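Local structure of K5 lyase (Enterobacteria phage k1-5, 2X3H) at residues A[361-366]-A[384-389]; A[353-358]-A[374-379]; A[319-324]-A[331-336]. The protein cleaves the K5 polysaccharide (heparosan) of the bacterial capsule by lyase chemistry, as a trimeric phage tail spike. One frame throughout, in Å; residues are numbered along the deposited sequence.

Contact 1 (A[361-366]-A[384-389]); sequences NNYASV and RNFVEV
The ring of Tyr363 has Phe386 CD2 and Glu388 OE1 at its edge, both close to its plane, while an aromatic ring of another subunit, Phe367 of the second copy, meets it edge-to-face. Toward Phe386 the two rings are oblique, with planes 62° apart, and their nearest atoms, Tyr363 CD1 and Phe386 CD2, lie 3.6 Å from each other. The two side chains run side by side on successive coils because each has its CG anti to the backbone N (chi1 171° in Tyr363). Phe386 in turn meets His421 edge-to-face.

The phenol suits its place because it carries a donor beyond the ring: Tyr363 OH gives a hydrogen bond of 2.6 Å to Glu388 OE1, which accepts with its anti lone pair, the one away from the other oxygen. Ring and carboxylate planes are turned 61° against each other. On the same face Ser365 OG bonds back to Asn332 N in the preceding coil.

On the opposite face Ala364, Val366, Val387 and Val389 project into the interior, where small or beta-branched side chains pack on one another and on Ile352, Phe355 and Ile376 of another wall; Val366 CG2 touches Val387 CG1 at 3.9 Å and Val389 CG2 at 4.0 Å. The backbones are paired by four hydrogen bonds, among them Phe386 N to Asn362 O at 3.0 Å and Glu388 N to Ala364 O at 2.9 Å. Asn362 and Asn385 lie side by side at the turn entering the strands; the Asn362 amide is held by Asn328 N at OD1 and Gly325 O at ND2. In-register parallel strands 4.7 Å apart, with residues of successive coils aligned one to one, are the signature of a right-handed parallel beta-helix, the fold of many phage tail spikes.

Contact 2 (A[353-358]-A[374-379]); sequences ARFIGT and GVITFE
Phe355 and Phe378 make the tightly packed half of this contact. Their rings lie side by side, pointing the same way, with planes 30° apart but slid so far that they barely overlap; the closest atoms, Phe355 CD1 and Phe378 CD1, are 3.6 Å apart. Both residues lie on the same face of the sheet, and in each the CG stands anti to the carbonyl carbon, a match that makes the rings run alongside each other. Ile376 CG2 fills the angle between them: it sits over one face of the Phe378 ring, toward its rim, and approaches the edge of the other ring at Phe355 CE1, 4.2 Å away. Large apolar groups suit this side because it turns inward, where Val387 also packs against Phe355 and Ile376.

The other face is partly open to solvent and carries polar and charged residues. Arg354 runs out fully extended, its CG beside Thr377 CB, and grips Glu379 side-on, NE and NH2 both reaching one oxygen, OE2, at 2.9 Å. That oxygen lies almost in the guanidinium plane, although the carboxylate plane itself is turned by 53°. Its partner oxygen, Glu379 OE1, takes the backbone N-H of Gly357 at 3.0 Å, coming from above the carboxylate plane; the positive phi of Gly357 (59°) is one that glycine adopts easily. Arg354 NH1 is held by His319 NE2, so the guanidinium is fixed from two directions and the salt bridge is probably stiffened.

Between these two sides the backbones pair in register: Thr377 N bonds to Ala353 O, Phe355 N to Thr377 O at 2.8 Å, and Glu379 N to Phe355 O. Such parallel pairing of successive coils builds one wall of the beta-helix, here from strands 321-323, 349-355 and 376-378, with Glu379 where the chain leaves it.

Contact 3 (A[319-324]-A[331-336]); sequences HGVTVE and NNVLMS
Val321 and Val333 both hold CG1 anti to the backbone N (chi1 -179° in Val321), which leaves each CG2 beside its own backbone N, and it is these two methyls that meet, Val321 CG2 to Val333 CG2 at 3.6 Å. The side chains cross at a slant inside the coil. Met335 reaches across by a different route: its chain is extended from the backbone to the sulfur, with chi1 178°, and so brings SD to 3.5 Å from Gly320 N and 3.6 Å from Gly320 CA. A long, flexible and apolar side chain suits this span, and glycine suits the other end, since a CB there would point at the opposite strand, tight against Val333 CG1 and Met335 SD.

Gly320 is also where the chain turns a corner, so that strands 317-319 and 321-323 run along different faces. Contact is thus made between walls of the coil rather than between paired strands. Ile352 of strand 349-355, in the next coil, packs on Val333 and Met335, while Val308 of strand 302-309 touches Met335 from the preceding one.

Overall arrangement
The three contacts are parts of one stack of coils. Contacts 1 and 2 pair successive coils on two walls, and their segments alternate along the chain; their centres lie 10 Å apart, and they join in the core where Val387 CG2 meets Phe355 CE1 at 3.5 Å. Contact 3 spans the interior one coil earlier, its centre about 10 Å from that of contact 1 and 11 Å from that of contact 2. Strand 329-336 pairs with 363-369 through a probable hydrogen bond, Val333 N to Ser365 O (3.0 Å), and strand 321-323 with 349-355 through Ile356 N to Val323 O (2.8 Å). Contact 1 faces the second subunit, segment 331-336 packs on both other subunits, and contact 2 touches neither.

Contact 1 (A[361-366]-A[384-389])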
loop_
_atom_site.group_PDB
_atom_site.type_symbol
_atom_site.label_atom_id
_atom_site.label_comp_id
_atom_site.label_asym_id
_atom_site.label_seq_id
_atom_site.Cartn_x
_atom_site.Cartn_y
_atom_site.Cartn_z
ATOM N N ASN A 361 6.618 -11.123 -16.357
ATOM C CA ASN A 361 5.269 -10.907 -15.876
ATOM C C ASN A 361 5.210 -10.242 -14.507
ATOM O O ASN A 361 4.247 -10.444 -13.753
ATOM C CB ASN A 361 4.468 -12.221 -15.908
ATOM C CG ASN A 361 4.159 -12.681 -17.337
ATOM O OD1 ASN A 361 3.261 -12.134 -17.997
ATOM N ND2 ASN A 361 4.908 -13.684 -17.821
ATOM N N ASN A 362 6.239 -9.451 -14.194
ATOM C CA ASN A 362 6.273 -8.698 -12.933
ATOM C C ASN A 362 5.721 -7.292 -13.100
ATOM O O ASN A 362 5.627 -6.788 -14.216
ATOM C CB ASN A 362 7.701 -8.616 -12.401
ATOM C CG ASN A 362 8.304 -9.986 -12.151
ATOM O OD1 ASN A 362 7.934 -10.666 -11.180
ATOM N ND2 ASN A 362 9.250 -10.389 -12.996
ATOM N N TYR A 363 5.349 -6.683 -11.980
ATOM C CA TYR A 363 4.869 -5.291 -11.964
ATOM C C TYR A 363 5.717 -4.515 -10.965
ATOM O O TYR A 363 5.998 -5.034 -9.883
ATOM C CB TYR A 363 3.400 -5.236 -11.502
ATOM C CG TYR A 363 2.900 -3.830 -11.241
ATOM C CD1 TYR A 363 2.356 -3.075 -12.269
ATOM C CD2 TYR A 363 2.962 -3.267 -9.976
ATOM C CE1 TYR A 363 1.905 -1.768 -12.052
ATOM C CE2 TYR A 363 2.486 -1.971 -9.733
ATOM C CZ TYR A 363 1.967 -1.228 -10.777
ATOM O OH TYR A 363 1.531 0.059 -10.530
ATOM N N ALA A 364 6.093 -3.273 -11.286
ATOM C CA ALA A 364 6.739 -2.410 -10.278
ATOM C C ALA A 364 6.207 -0.999 -10.397
ATOM O O ALA A 364 6.105 -0.475 -11.507
ATOM C CB ALA A 364 8.263 -2.409 -10.472
ATOM N N SER A 365 5.887 -0.376 -9.270
ATOM C CA SER A 365 5.566 1.062 -9.274
ATOM C C SER A 365 6.642 1.788 -8.484
ATOM O O SER A 365 6.925 1.434 -7.336
ATOM C CB SER A 365 4.163 1.333 -8.722
ATOM O OG SER A 365 4.003 0.827 -7.407
ATOM N N VAL A 366 7.240 2.799 -9.109
ATOM C CA VAL A 366 8.497 3.348 -8.614
ATOM C C VAL A 366 8.571 4.872 -8.652
ATOM O O VAL A 366 7.926 5.513 -9.489
ATOM C CB VAL A 366 9.690 2.765 -9.397
ATOM C CG1 VAL A 366 9.696 1.224 -9.279
ATOM C CG2 VAL A 366 9.643 3.200 -10.845
ATOM N N ARG A 384 7.454 -9.172 -20.515
ATOM C CA ARG A 384 6.132 -8.895 -19.927
ATOM C C ARG A 384 6.205 -8.225 -18.549
ATOM O O ARG A 384 5.306 -8.387 -17.728
ATOM C CB ARG A 384 5.267 -10.171 -19.888
ATOM C CG ARG A 384 4.907 -10.711 -21.269
ATOM C CD ARG A 384 3.810 -11.768 -21.141
ATOM N NE ARG A 384 2.541 -11.066 -21.029
ATOM C CZ ARG A 384 1.377 -11.562 -20.681
ATOM N NH1 ARG A 384 1.259 -12.833 -20.291
ATOM N NH2 ARG A 384 0.319 -10.758 -20.687
ATOM N N ASN A 385 7.274 -7.467 -18.299
ATOM C CA ASN A 385 7.359 -6.664 -17.062
ATOM C C ASN A 385 6.830 -5.249 -17.293
ATOM O O ASN A 385 7.203 -4.607 -18.272
ATOM C CB ASN A 385 8.803 -6.613 -16.559
ATOM C CG ASN A 385 9.406 -7.995 -16.406
ATOM O OD1 ASN A 385 10.292 -8.402 -17.187
ATOM N ND2 ASN A 385 8.926 -8.739 -15.407
ATOM N N PHE A 386 5.947 -4.786 -16.403
ATOM C CA PHE A 386 5.304 -3.478 -16.529
ATOM C C PHE A 386 5.762 -2.595 -15.383
ATOM O O PHE A 386 5.592 -2.958 -14.209
ATOM C CB PHE A 386 3.777 -3.646 -16.510
ATOM C CG PHE A 386 3.003 -2.360 -16.496
ATOM C CD1 PHE A 386 3.395 -1.273 -17.273
ATOM C CD2 PHE A 386 1.849 -2.260 -15.727
ATOM C CE1 PHE A 386 2.651 -0.089 -17.253
ATOM C CE2 PHE A 386 1.103 -1.084 -15.719
ATOM C CZ PHE A 386 1.518 0.001 -16.482
ATOM N N VAL A 387 6.382 -1.464 -15.729
ATOM C CA VAL A 387 6.876 -0.523 -14.723
ATOM C C VAL A 387 6.081 0.771 -14.840
ATOM O O VAL A 387 6.013 1.360 -15.925
ATOM C CB VAL A 387 8.389 -0.213 -14.883
ATOM C CG1 VAL A 387 8.804 0.923 -13.956
ATOM C CG2 VAL A 387 9.222 -1.459 -14.602
ATOM N N GLU A 388 5.478 1.201 -13.732
ATOM C CA GLU A 388 4.875 2.526 -13.658
ATOM C C GLU A 388 5.770 3.444 -12.858
ATOM O O GLU A 388 5.938 3.259 -11.657
ATOM C CB GLU A 388 3.491 2.469 -13.008
ATOM C CG GLU A 388 2.469 1.760 -13.850
ATOM C CD GLU A 388 1.072 2.144 -13.433
ATOM O OE1 GLU A 388 0.587 1.609 -12.412
ATOM O OE2 GLU A 388 0.476 3.007 -14.119
ATOM N N VAL A 389 6.360 4.417 -13.551
ATOM C CA VAL A 389 7.146 5.466 -12.922
ATOM C C VAL A 389 6.140 6.507 -12.441
ATOM O O VAL A 389 5.693 7.350 -13.222
ATOM C CB VAL A 389 8.166 6.053 -13.920
ATOM C CG1 VAL A 389 8.968 7.194 -13.292
ATOM C CG2 VAL A 389 9.103 4.953 -14.427
#

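Contact 2 (A[353-358]-A[374-379])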
loop_
_atom_site.group_PDB
_atom_site.type_symbol
_atom_site.label_atom_id
_atom_site.label_comp_id
_atom_site.label_asym_id
_atom_site.label_seq_id
_atom_site.Cartn_x
_atom_site.Cartn_y
_atom_site.Cartn_z
ATOM N N ALA A 353 14.579 -0.440 -10.307
ATOM C CA ALA A 353 14.011 -1.776 -10.505
ATOM C C ALA A 353 14.848 -2.492 -11.558
ATOM O O ALA A 353 15.040 -1.974 -12.661
ATOM C CB ALA A 353 12.548 -1.673 -10.956
ATOM N N ARG A 354 15.339 -3.679 -11.209
ATOM C CA ARG A 354 16.179 -4.472 -12.103
ATOM C C ARG A 354 15.531 -5.823 -12.336
ATOM O O ARG A 354 15.253 -6.542 -11.379
ATOM C CB ARG A 354 17.580 -4.652 -11.492
ATOM C CG ARG A 354 18.504 -5.515 -12.329
ATOM C CD ARG A 354 19.924 -5.531 -11.741
ATOM N NE ARG A 354 20.845 -6.338 -12.535
ATOM C CZ ARG A 354 22.156 -6.397 -12.322
ATOM N NH1 ARG A 354 22.717 -5.680 -11.344
ATOM N NH2 ARG A 354 22.910 -7.174 -13.093
ATOM N N PHE A 355 15.281 -6.143 -13.606
ATOM C CA PHE A 355 14.613 -7.378 -13.979
ATOM C C PHE A 355 15.668 -8.307 -14.532
ATOM O O PHE A 355 16.151 -8.145 -15.658
ATOM C CB PHE A 355 13.473 -7.080 -14.967
ATOM C CG PHE A 355 12.425 -6.161 -14.380
ATOM C CD1 PHE A 355 12.576 -4.787 -14.463
ATOM C CD2 PHE A 355 11.325 -6.666 -13.706
ATOM C CE1 PHE A 355 11.618 -3.933 -13.885
ATOM C CE2 PHE A 355 10.376 -5.830 -13.135
ATOM C CZ PHE A 355 10.526 -4.461 -13.229
ATOM N N ILE A 356 16.038 -9.266 -13.694
ATOM C CA ILE A 356 17.216 -10.093 -13.918
ATOM C C ILE A 356 16.907 -11.314 -14.763
ATOM O O ILE A 356 15.919 -12.005 -14.537
ATOM C CB ILE A 356 17.769 -10.614 -12.575
ATOM C CG1 ILE A 356 18.188 -9.455 -11.674
ATOM C CG2 ILE A 356 18.908 -11.613 -12.797
ATOM C CD1 ILE A 356 18.556 -9.882 -10.258
ATOM N N GLY A 357 17.776 -11.590 -15.723
ATOM C CA GLY A 357 17.678 -12.841 -16.470
ATOM C C GLY A 357 16.359 -13.011 -17.194
ATOM O O GLY A 357 16.013 -12.186 -18.038
ATOM N N THR A 358 15.629 -14.075 -16.860
ATOM C CA THR A 358 14.357 -14.359 -17.523
ATOM C C THR A 358 13.147 -13.809 -16.755
ATOM O O THR A 358 12.000 -14.198 -17.027
ATOM C CB THR A 358 14.141 -15.868 -17.748
ATOM O OG1 THR A 358 14.213 -16.556 -16.498
ATOM C CG2 THR A 358 15.192 -16.420 -18.687
ATOM N N GLY A 374 20.426 6.327 -14.296
ATOM C CA GLY A 374 19.823 5.000 -14.390
ATOM C C GLY A 374 18.520 4.923 -13.616
ATOM O O GLY A 374 18.427 5.428 -12.489
ATOM N N VAL A 375 17.515 4.286 -14.211
ATOM C CA VAL A 375 16.238 4.079 -13.527
ATOM C C VAL A 375 15.797 2.607 -13.635
ATOM O O VAL A 375 15.737 1.906 -12.633
ATOM C CB VAL A 375 15.109 5.015 -14.055
ATOM C CG1 VAL A 375 13.816 4.751 -13.297
ATOM C CG2 VAL A 375 15.509 6.492 -13.920
ATOM N N ILE A 376 15.522 2.133 -14.855
ATOM C CA ILE A 376 15.068 0.744 -15.050
ATOM C C ILE A 376 16.092 -0.077 -15.818
ATOM O O ILE A 376 16.677 0.420 -16.792
ATOM C CB ILE A 376 13.721 0.708 -15.822
ATOM C CG1 ILE A 376 12.655 1.492 -15.066
ATOM C CG2 ILE A 376 13.220 -0.723 -16.009
ATOM C CD1 ILE A 376 11.491 1.954 -15.948
ATOM N N THR A 377 16.310 -1.329 -15.397
ATOM C CA THR A 377 17.116 -2.274 -16.188
ATOM C C THR A 377 16.297 -3.515 -16.513
ATOM O O THR A 377 15.848 -4.218 -15.598
ATOM C CB THR A 377 18.408 -2.703 -15.451
ATOM O OG1 THR A 377 19.269 -1.565 -15.272
ATOM C CG2 THR A 377 19.128 -3.783 -16.247
ATOM N N PHE A 378 16.092 -3.750 -17.810
ATOM C CA PHE A 378 15.452 -4.968 -18.308
ATOM C C PHE A 378 16.576 -5.796 -18.915
ATOM O O PHE A 378 17.148 -5.400 -19.939
ATOM C CB PHE A 378 14.451 -4.658 -19.430
ATOM C CG PHE A 378 13.235 -3.884 -18.997
ATOM C CD1 PHE A 378 12.381 -4.376 -18.014
ATOM C CD2 PHE A 378 12.915 -2.695 -19.621
ATOM C CE1 PHE A 378 11.247 -3.682 -17.635
ATOM C CE2 PHE A 378 11.768 -1.989 -19.258
ATOM C CZ PHE A 378 10.938 -2.483 -18.258
ATOM N N GLU A 379 16.908 -6.931 -18.309
ATOM C CA GLU A 379 17.977 -7.756 -18.872
ATOM C C GLU A 379 17.469 -8.510 -20.103
ATOM O O GLU A 379 16.267 -8.598 -20.342
ATOM C CB GLU A 379 18.606 -8.679 -17.814
ATOM C CG GLU A 379 19.199 -7.874 -16.662
ATOM C CD GLU A 379 20.136 -8.641 -15.737
ATOM O OE1 GLU A 379 20.239 -9.887 -15.831
ATOM O OE2 GLU A 379 20.748 -7.958 -14.882
#

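Contact 3 (A[319-324]-A[331-336])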
loop_
_atom_site.group_PDB
_atom_site.type_symbol
_atom_site.label_atom_id
_atom_site.label_comp_id
_atom_site.label_asym_id
_atom_site.label_seq_id
_atom_site.Cartn_x
_atom_site.Cartn_y
_atom_site.Cartn_z
ATOM N N HIS A 319 20.748 -0.154 -5.964
ATOM C CA HIS A 319 19.481 -0.727 -6.467
ATOM C C HIS A 319 18.322 -0.516 -5.493
ATOM O O HIS A 319 18.510 -0.526 -4.277
ATOM C CB HIS A 319 19.598 -2.242 -6.686
ATOM C CG HIS A 319 20.619 -2.648 -7.699
ATOM N ND1 HIS A 319 21.970 -2.705 -7.423
ATOM C CD2 HIS A 319 20.477 -3.061 -8.981
ATOM C CE1 HIS A 319 22.617 -3.147 -8.491
ATOM N NE2 HIS A 319 21.734 -3.354 -9.455
ATOM N N GLY A 320 17.110 -0.381 -6.045
ATOM C CA GLY A 320 15.898 -0.343 -5.234
ATOM C C GLY A 320 15.475 -1.783 -4.981
ATOM O O GLY A 320 15.782 -2.350 -3.917
ATOM N N VAL A 321 14.821 -2.382 -5.978
ATOM C CA VAL A 321 14.394 -3.788 -5.909
ATOM C C VAL A 321 14.922 -4.552 -7.129
ATOM O O VAL A 321 14.895 -4.044 -8.245
ATOM C CB VAL A 321 12.841 -3.910 -5.853
ATOM C CG1 VAL A 321 12.411 -5.377 -5.761
ATOM C CG2 VAL A 321 12.271 -3.103 -4.692
ATOM N N THR A 322 15.422 -5.768 -6.906
ATOM C CA THR A 322 15.771 -6.646 -8.008
ATOM C C THR A 322 14.812 -7.827 -7.990
ATOM O O THR A 322 14.309 -8.220 -6.933
ATOM C CB THR A 322 17.233 -7.148 -7.935
ATOM O OG1 THR A 322 17.340 -8.195 -6.967
ATOM C CG2 THR A 322 18.181 -5.988 -7.574
ATOM N N VAL A 323 14.525 -8.364 -9.167
ATOM C CA VAL A 323 13.643 -9.526 -9.233
ATOM C C VAL A 323 14.090 -10.422 -10.370
ATOM O O VAL A 323 14.388 -9.937 -11.475
ATOM C CB VAL A 323 12.156 -9.118 -9.387
ATOM C CG1 VAL A 323 11.969 -8.241 -10.634
ATOM C CG2 VAL A 323 11.241 -10.348 -9.443
ATOM N N GLU A 324 14.131 -11.727 -10.099
ATOM C CA GLU A 324 14.552 -12.703 -11.109
ATOM C C GLU A 324 13.404 -13.625 -11.555
ATOM O O GLU A 324 13.465 -14.255 -12.629
ATOM C CB GLU A 324 15.693 -13.554 -10.558
ATOM C CG GLU A 324 16.405 -14.371 -11.618
ATOM C CD GLU A 324 17.772 -14.848 -11.149
ATOM O OE1 GLU A 324 18.115 -14.615 -9.961
ATOM O OE2 GLU A 324 18.496 -15.449 -11.983
ATOM N N ASN A 331 5.262 -2.828 -5.184
ATOM C CA ASN A 331 4.498 -1.582 -5.139
ATOM C C ASN A 331 5.175 -0.510 -4.286
ATOM O O ASN A 331 5.638 -0.780 -3.180
ATOM C CB ASN A 331 3.059 -1.844 -4.648
ATOM C CG ASN A 331 2.082 -0.717 -5.043
ATOM O OD1 ASN A 331 1.495 -0.072 -4.182
ATOM N ND2 ASN A 331 1.914 -0.483 -6.341
ATOM N N ASN A 332 5.254 0.696 -4.831
ATOM C CA ASN A 332 5.724 1.879 -4.105
ATOM C C ASN A 332 7.164 1.777 -3.614
ATOM O O ASN A 332 7.411 1.736 -2.407
ATOM C CB ASN A 332 4.799 2.193 -2.924
ATOM C CG ASN A 332 3.424 2.642 -3.359
ATOM O OD1 ASN A 332 2.477 2.592 -2.570
ATOM N ND2 ASN A 332 3.302 3.063 -4.605
ATOM N N VAL A 333 8.103 1.752 -4.556
ATOM C CA VAL A 333 9.528 1.856 -4.245
ATOM C C VAL A 333 9.935 3.325 -4.347
ATOM O O VAL A 333 9.964 3.894 -5.440
ATOM C CB VAL A 333 10.394 1.032 -5.211
ATOM C CG1 VAL A 333 11.856 1.070 -4.784
ATOM C CG2 VAL A 333 9.889 -0.410 -5.277
ATOM N N LEU A 334 10.238 3.937 -3.213
ATOM C CA LEU A 334 10.686 5.326 -3.181
ATOM C C LEU A 334 12.189 5.305 -2.930
ATOM O O LEU A 334 12.642 4.878 -1.866
ATOM C CB LEU A 334 9.938 6.082 -2.077
ATOM C CG LEU A 334 10.338 7.534 -1.765
ATOM C CD1 LEU A 334 10.829 8.319 -2.956
ATOM C CD2 LEU A 334 9.251 8.281 -0.968
ATOM N N MET A 335 12.961 5.731 -3.923
ATOM C CA MET A 335 14.419 5.692 -3.801
ATOM C C MET A 335 15.026 7.084 -3.995
ATOM O O MET A 335 14.625 7.837 -4.883
ATOM C CB MET A 335 14.992 4.687 -4.807
ATOM C CG MET A 335 16.520 4.568 -4.821
ATOM S SD MET A 335 16.953 3.104 -5.767
ATOM C CE MET A 335 18.557 3.523 -6.453
ATOM N N SER A 336 15.996 7.429 -3.154
ATOM C CA SER A 336 16.642 8.722 -3.291
ATOM C C SER A 336 18.091 8.633 -2.842
ATOM O O SER A 336 18.537 7.583 -2.401
ATOM C CB SER A 336 15.887 9.786 -2.494
ATOM O OG SER A 336 16.037 9.589 -1.100
#